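Local atomic coordinates of apical membrane antigen AMA1 (PDB entry 4YIV), a protein that takes part in host cell invasion by Toxoplasma gondii as an essential microneme protein of the moving junction between parasite and host cell membranes. Residues 32-44 with 270-282. Residues are numbered along the deposited sequence; the frame is centred on the assembly and turned at random.
Sequences HHQSGIYVDLGQD and TFENDGVASDQPG. Unlike the reference sequence in segment 270-282: Gly282 (reference Trp). With CO (cobalt (II) ion), chain G.
Tyr38 and Phe271 meet where the two PAN-like domains of the AMA1 ectodomain adjoin: 32-44 leads into the 43-54 beta hairpin on the side of the first, and 270-282 leaves helix 263-272 of the second for the engineered linker that replaces the DII loop, its Gly282 not native. The contact illustrates how irregular loops can be fixed to each other without sheet pairing. CD1 of Tyr38 lies over one face of the Phe271 ring, toward its rim, and the two ring planes stand 52° apart. Tyr38 holds CG anti to the backbone N (chi1 180°), which carries its ring to Phe271, while its CB packs 3.4 Å from Val276 CG1. Ile37 adds CG2 against CD1 of Phe271, and Pro200 of strand 198-201 touches both aromatic side chains. The carbonyl O of Phe271 is buried here, 3.4 Å from Tyr38 CD1, and has no polar partner.

Beside this apolar patch the backbone at Ile37 and Tyr38 is gripped through one acceptor: Ala277 O takes Ile37 N from above its carbonyl plane at 2.9 Å and Tyr38 N almost straight on at 3.1 Å. Further out, Val39 O receives Asp279 N, while Val39 CB rests 3.4 Å from Ser278 OG.

The polar edge belongs to Asp279, whose CG stands beside its own backbone N (chi1 -63°), directing the carboxylate into the bend of 35-42. Its OD1 is held by Ser293. Asp40 OD1 lies 4.0 Å from Asp279 OD2, the two carboxylate planes almost perpendicular; Ser35 OG and Gly57 N bond to Asp40, probably easing the repulsion. Two backbone amides reach Asp279 OD2 from the same face of its plane, Gly36 N at 3.0 Å and Leu41 N at 2.9 Å.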
loop_
_atom_site.group_PDB
_atom_site.type_symbol
_atom_site.label_atom_id
_atom_site.label_comp_id
_atom_site.label_asym_id
_atom_site.label_seq_id
_atom_site.Cartn_x
_atom_site.Cartn_y
_atom_site.Cartn_z
ATOM N N HIS A 32 -7.541 -8.257 -5.544
ATOM C CA HIS A 32 -6.146 -8.495 -5.853
ATOM C C HIS A 32 -5.257 -8.479 -4.604
ATOM O O HIS A 32 -4.469 -9.367 -4.355
ATOM C CB HIS A 32 -5.731 -7.420 -6.855
ATOM C CG HIS A 32 -6.662 -7.330 -8.013
ATOM N ND1 HIS A 32 -7.054 -6.140 -8.585
ATOM C CD2 HIS A 32 -7.291 -8.307 -8.703
ATOM C CE1 HIS A 32 -7.879 -6.391 -9.580
ATOM N NE2 HIS A 32 -8.021 -7.695 -9.686
ATOM N N HIS A 33 -5.408 -7.429 -3.803
ATOM C CA HIS A 33 -4.500 -7.322 -2.647
ATOM C C HIS A 33 -4.812 -8.389 -1.579
ATOM O O HIS A 33 -3.910 -9.088 -1.114
ATOM C CB HIS A 33 -4.549 -5.910 -2.008
ATOM C CG HIS A 33 -3.638 -5.761 -0.817
ATOM N ND1 HIS A 33 -2.264 -5.810 -0.925
ATOM C CD2 HIS A 33 -3.904 -5.565 0.503
ATOM C CE1 HIS A 33 -1.724 -5.657 0.276
ATOM N NE2 HIS A 33 -2.697 -5.507 1.158
ATOM N N GLN A 34 -6.086 -8.460 -1.181
ATOM C CA GLN A 34 -6.647 -9.587 -0.419
ATOM C C GLN A 34 -6.174 -9.712 1.041
ATOM O O GLN A 34 -6.317 -10.768 1.658
ATOM C CB GLN A 34 -6.362 -10.913 -1.147
ATOM C CG GLN A 34 -7.112 -11.047 -2.426
ATOM C CD GLN A 34 -6.811 -12.357 -3.105
ATOM O OE1 GLN A 34 -5.915 -12.446 -3.930
ATOM N NE2 GLN A 34 -7.550 -13.394 -2.733
ATOM N N SER A 35 -5.664 -8.635 1.613
ATOM C CA SER A 35 -5.168 -8.693 2.983
ATOM C C SER A 35 -5.208 -7.308 3.598
ATOM O O SER A 35 -5.606 -6.358 2.949
ATOM C CB SER A 35 -3.746 -9.249 3.005
ATOM O OG SER A 35 -3.407 -9.719 4.298
ATOM N N GLY A 36 -4.803 -7.187 4.862
ATOM C CA GLY A 36 -4.696 -5.891 5.479
ATOM C C GLY A 36 -3.704 -4.997 4.743
ATOM O O GLY A 36 -2.796 -5.479 4.049
ATOM N N ILE A 37 -3.912 -3.695 4.873
ATOM C CA ILE A 37 -3.063 -2.695 4.217
ATOM C C ILE A 37 -2.310 -1.920 5.282
ATOM O O ILE A 37 -1.090 -1.775 5.221
ATOM C CB ILE A 37 -3.912 -1.767 3.372
ATOM C CG1 ILE A 37 -4.564 -2.575 2.235
ATOM C CG2 ILE A 37 -3.041 -0.623 2.792
ATOM C CD1 ILE A 37 -5.584 -1.833 1.474
ATOM N N TYR A 38 -3.058 -1.396 6.264
ATOM C CA TYR A 38 -2.430 -0.642 7.325
ATOM C C TYR A 38 -1.539 -1.574 8.128
ATOM O O TYR A 38 -0.327 -1.367 8.245
ATOM C CB TYR A 38 -3.507 0.030 8.187
ATOM C CG TYR A 38 -2.963 0.846 9.331
ATOM C CD1 TYR A 38 -2.434 2.105 9.124
ATOM C CD2 TYR A 38 -3.012 0.354 10.621
ATOM C CE1 TYR A 38 -1.944 2.855 10.196
ATOM C CE2 TYR A 38 -2.549 1.080 11.686
ATOM C CZ TYR A 38 -2.017 2.335 11.474
ATOM O OH TYR A 38 -1.567 3.050 12.555
ATOM N N VAL A 39 -2.141 -2.632 8.661
ATOM C CA VAL A 39 -1.393 -3.780 9.137
ATOM C C VAL A 39 -1.795 -5.016 8.331
ATOM O O VAL A 39 -2.974 -5.352 8.281
ATOM C CB VAL A 39 -1.659 -4.051 10.628
ATOM C CG1 VAL A 39 -0.986 -5.358 11.053
ATOM C CG2 VAL A 39 -1.167 -2.839 11.435
ATOM N N ASP A 40 -0.804 -5.656 7.712
ATOM C CA ASP A 40 -1.002 -6.810 6.839
ATOM C C ASP A 40 -0.497 -8.033 7.572
ATOM O O ASP A 40 0.710 -8.194 7.738
ATOM C CB ASP A 40 -0.254 -6.652 5.505
ATOM C CG ASP A 40 -0.345 -7.897 4.602
ATOM O OD1 ASP A 40 -0.953 -8.939 4.997
ATOM O OD2 ASP A 40 0.257 -7.837 3.491
ATOM N N LEU A 41 -1.430 -8.874 8.009
ATOM C CA LEU A 41 -1.107 -10.163 8.673
ATOM C C LEU A 41 -2.105 -11.232 8.224
ATOM O O LEU A 41 -2.815 -11.825 9.039
ATOM C CB LEU A 41 -1.123 -9.990 10.193
ATOM C CG LEU A 41 -0.020 -9.064 10.711
ATOM C CD1 LEU A 41 -0.268 -8.802 12.205
ATOM C CD2 LEU A 41 1.355 -9.654 10.515
ATOM N N GLY A 42 -2.208 -11.419 6.910
ATOM C CA GLY A 42 -3.292 -12.203 6.333
ATOM C C GLY A 42 -3.091 -13.711 6.406
ATOM O O GLY A 42 -4.040 -14.463 6.202
ATOM N N GLN A 43 -1.874 -14.148 6.707
ATOM C CA GLN A 43 -1.539 -15.583 6.754
ATOM C C GLN A 43 -0.866 -16.000 8.054
ATOM O O GLN A 43 -0.549 -15.177 8.922
ATOM C CB GLN A 43 -0.623 -15.965 5.557
ATOM C CG GLN A 43 -1.429 -16.208 4.274
ATOM C CD GLN A 43 -0.656 -16.162 2.948
ATOM O OE1 GLN A 43 -1.280 -16.154 1.890
ATOM N NE2 GLN A 43 0.671 -16.125 2.992
ATOM N N ASP A 44 -0.604 -17.300 8.168
ATOM C CA ASP A 44 0.077 -17.842 9.332
ATOM C C ASP A 44 0.971 -18.960 8.861
ATOM O O ASP A 44 0.541 -19.783 8.052
ATOM C CB ASP A 44 -0.909 -18.380 10.371
ATOM C CG ASP A 44 -1.952 -17.353 10.772
ATOM O OD1 ASP A 44 -2.967 -17.250 10.054
ATOM O OD2 ASP A 44 -1.715 -16.659 11.786
ATOM N N THR A 270 -6.410 8.148 3.535
ATOM C CA THR A 270 -6.932 6.893 3.008
ATOM C C THR A 270 -6.172 5.708 3.601
ATOM O O THR A 270 -6.715 4.619 3.687
ATOM C CB THR A 270 -6.876 6.828 1.438
ATOM O OG1 THR A 270 -5.512 6.851 0.990
ATOM C CG2 THR A 270 -7.604 8.037 0.833
ATOM N N PHE A 271 -4.923 5.943 4.040
ATOM C CA PHE A 271 -4.121 4.923 4.715
ATOM C C PHE A 271 -4.289 4.894 6.236
ATOM O O PHE A 271 -4.224 3.830 6.855
ATOM C CB PHE A 271 -2.638 5.147 4.409
ATOM C CG PHE A 271 -1.717 4.131 5.024
ATOM C CD1 PHE A 271 -1.671 2.828 4.568
ATOM C CD2 PHE A 271 -0.881 4.501 6.061
ATOM C CE1 PHE A 271 -0.809 1.916 5.148
ATOM C CE2 PHE A 271 -0.028 3.606 6.647
ATOM C CZ PHE A 271 0.021 2.301 6.182
ATOM N N GLU A 272 -4.438 6.063 6.842
ATOM C CA GLU A 272 -4.356 6.150 8.303
ATOM C C GLU A 272 -5.712 6.230 9.015
ATOM O O GLU A 272 -5.752 6.123 10.236
ATOM C CB GLU A 272 -3.473 7.352 8.692
ATOM C CG GLU A 272 -2.013 7.198 8.255
ATOM C CD GLU A 272 -1.070 8.148 8.953
ATOM O OE1 GLU A 272 0.180 7.988 8.816
ATOM O OE2 GLU A 272 -1.568 9.075 9.631
ATOM N N ASN A 273 -6.818 6.346 8.281
ATOM C CA ASN A 273 -8.111 6.459 8.943
ATOM C C ASN A 273 -8.456 5.132 9.628
ATOM O O ASN A 273 -7.982 4.053 9.217
ATOM C CB ASN A 273 -9.202 6.874 7.955
ATOM C CG ASN A 273 -9.699 5.721 7.116
ATOM O OD1 ASN A 273 -10.500 4.898 7.575
ATOM N ND2 ASN A 273 -9.241 5.655 5.875
ATOM N N ASP A 274 -9.286 5.176 10.664
ATOM C CA ASP A 274 -9.478 3.974 11.503
ATOM C C ASP A 274 -10.237 2.836 10.842
ATOM O O ASP A 274 -10.327 1.723 11.393
ATOM C CB ASP A 274 -10.160 4.371 12.816
ATOM C CG ASP A 274 -11.694 4.507 12.687
ATOM O OD1 ASP A 274 -12.234 5.000 11.664
ATOM O OD2 ASP A 274 -12.355 4.108 13.652
ATOM N N GLY A 275 -10.732 3.077 9.642
ATOM C CA GLY A 275 -11.522 2.113 8.918
ATOM C C GLY A 275 -10.753 1.363 7.800
ATOM O O GLY A 275 -11.267 0.435 7.187
ATOM N N VAL A 276 -9.513 1.744 7.556
ATOM C CA VAL A 276 -8.669 1.088 6.536
ATOM C C VAL A 276 -8.514 -0.410 6.827
ATOM O O VAL A 276 -8.439 -0.816 7.984
ATOM C CB VAL A 276 -7.250 1.742 6.455
ATOM C CG1 VAL A 276 -6.530 1.515 7.767
ATOM C CG2 VAL A 276 -6.385 1.168 5.316
ATOM N N ALA A 277 -8.451 -1.236 5.784
ATOM C CA ALA A 277 -8.213 -2.667 5.971
ATOM C C ALA A 277 -7.009 -2.905 6.837
ATOM O O ALA A 277 -5.920 -2.436 6.539
ATOM C CB ALA A 277 -8.022 -3.351 4.644
ATOM N N SER A 278 -7.204 -3.631 7.933
ATOM C CA SER A 278 -6.131 -3.889 8.860
ATOM C C SER A 278 -6.387 -5.181 9.610
ATOM O O SER A 278 -7.522 -5.534 9.946
ATOM C CB SER A 278 -5.929 -2.738 9.836
ATOM O OG SER A 278 -4.923 -3.086 10.774
ATOM N N ASP A 279 -5.313 -5.907 9.841
ATOM C CA ASP A 279 -5.402 -7.268 10.380
ATOM C C ASP A 279 -4.944 -7.319 11.862
ATOM O O ASP A 279 -4.656 -8.392 12.385
ATOM C CB ASP A 279 -4.541 -8.227 9.538
ATOM C CG ASP A 279 -5.018 -8.340 8.074
ATOM O OD1 ASP A 279 -6.150 -7.881 7.774
ATOM O OD2 ASP A 279 -4.254 -8.896 7.230
ATOM N N GLN A 280 -4.829 -6.157 12.502
ATOM C CA GLN A 280 -4.202 -6.076 13.834
ATOM C C GLN A 280 -5.276 -6.223 14.933
ATOM O O GLN A 280 -6.378 -5.712 14.781
ATOM C CB GLN A 280 -3.464 -4.759 13.996
ATOM C CG GLN A 280 -2.837 -4.564 15.379
ATOM C CD GLN A 280 -1.367 -4.992 15.507
ATOM O OE1 GLN A 280 -0.742 -5.488 14.554
ATOM N NE2 GLN A 280 -0.809 -4.799 16.714
ATOM N N PRO A 281 -4.945 -6.916 16.051
ATOM C CA PRO A 281 -5.945 -7.185 17.107
ATOM C C PRO A 281 -6.733 -5.946 17.628
ATOM O O PRO A 281 -7.949 -6.011 17.535
ATOM C CB PRO A 281 -5.109 -7.838 18.226
ATOM C CG PRO A 281 -3.950 -8.492 17.519
ATOM C CD PRO A 281 -3.678 -7.652 16.279
ATOM N N GLY A 282 -6.132 -4.865 18.136
ATOM C CA GLY A 282 -4.712 -4.727 18.388
ATOM C C GLY A 282 -4.419 -4.876 19.869
ATOM O O GLY A 282 -5.260 -5.352 20.632
HETATM CO CO CO G . -4.169 -15.617 11.126
HETATM O O HOH W 1 -2.655 -14.030 10.252
#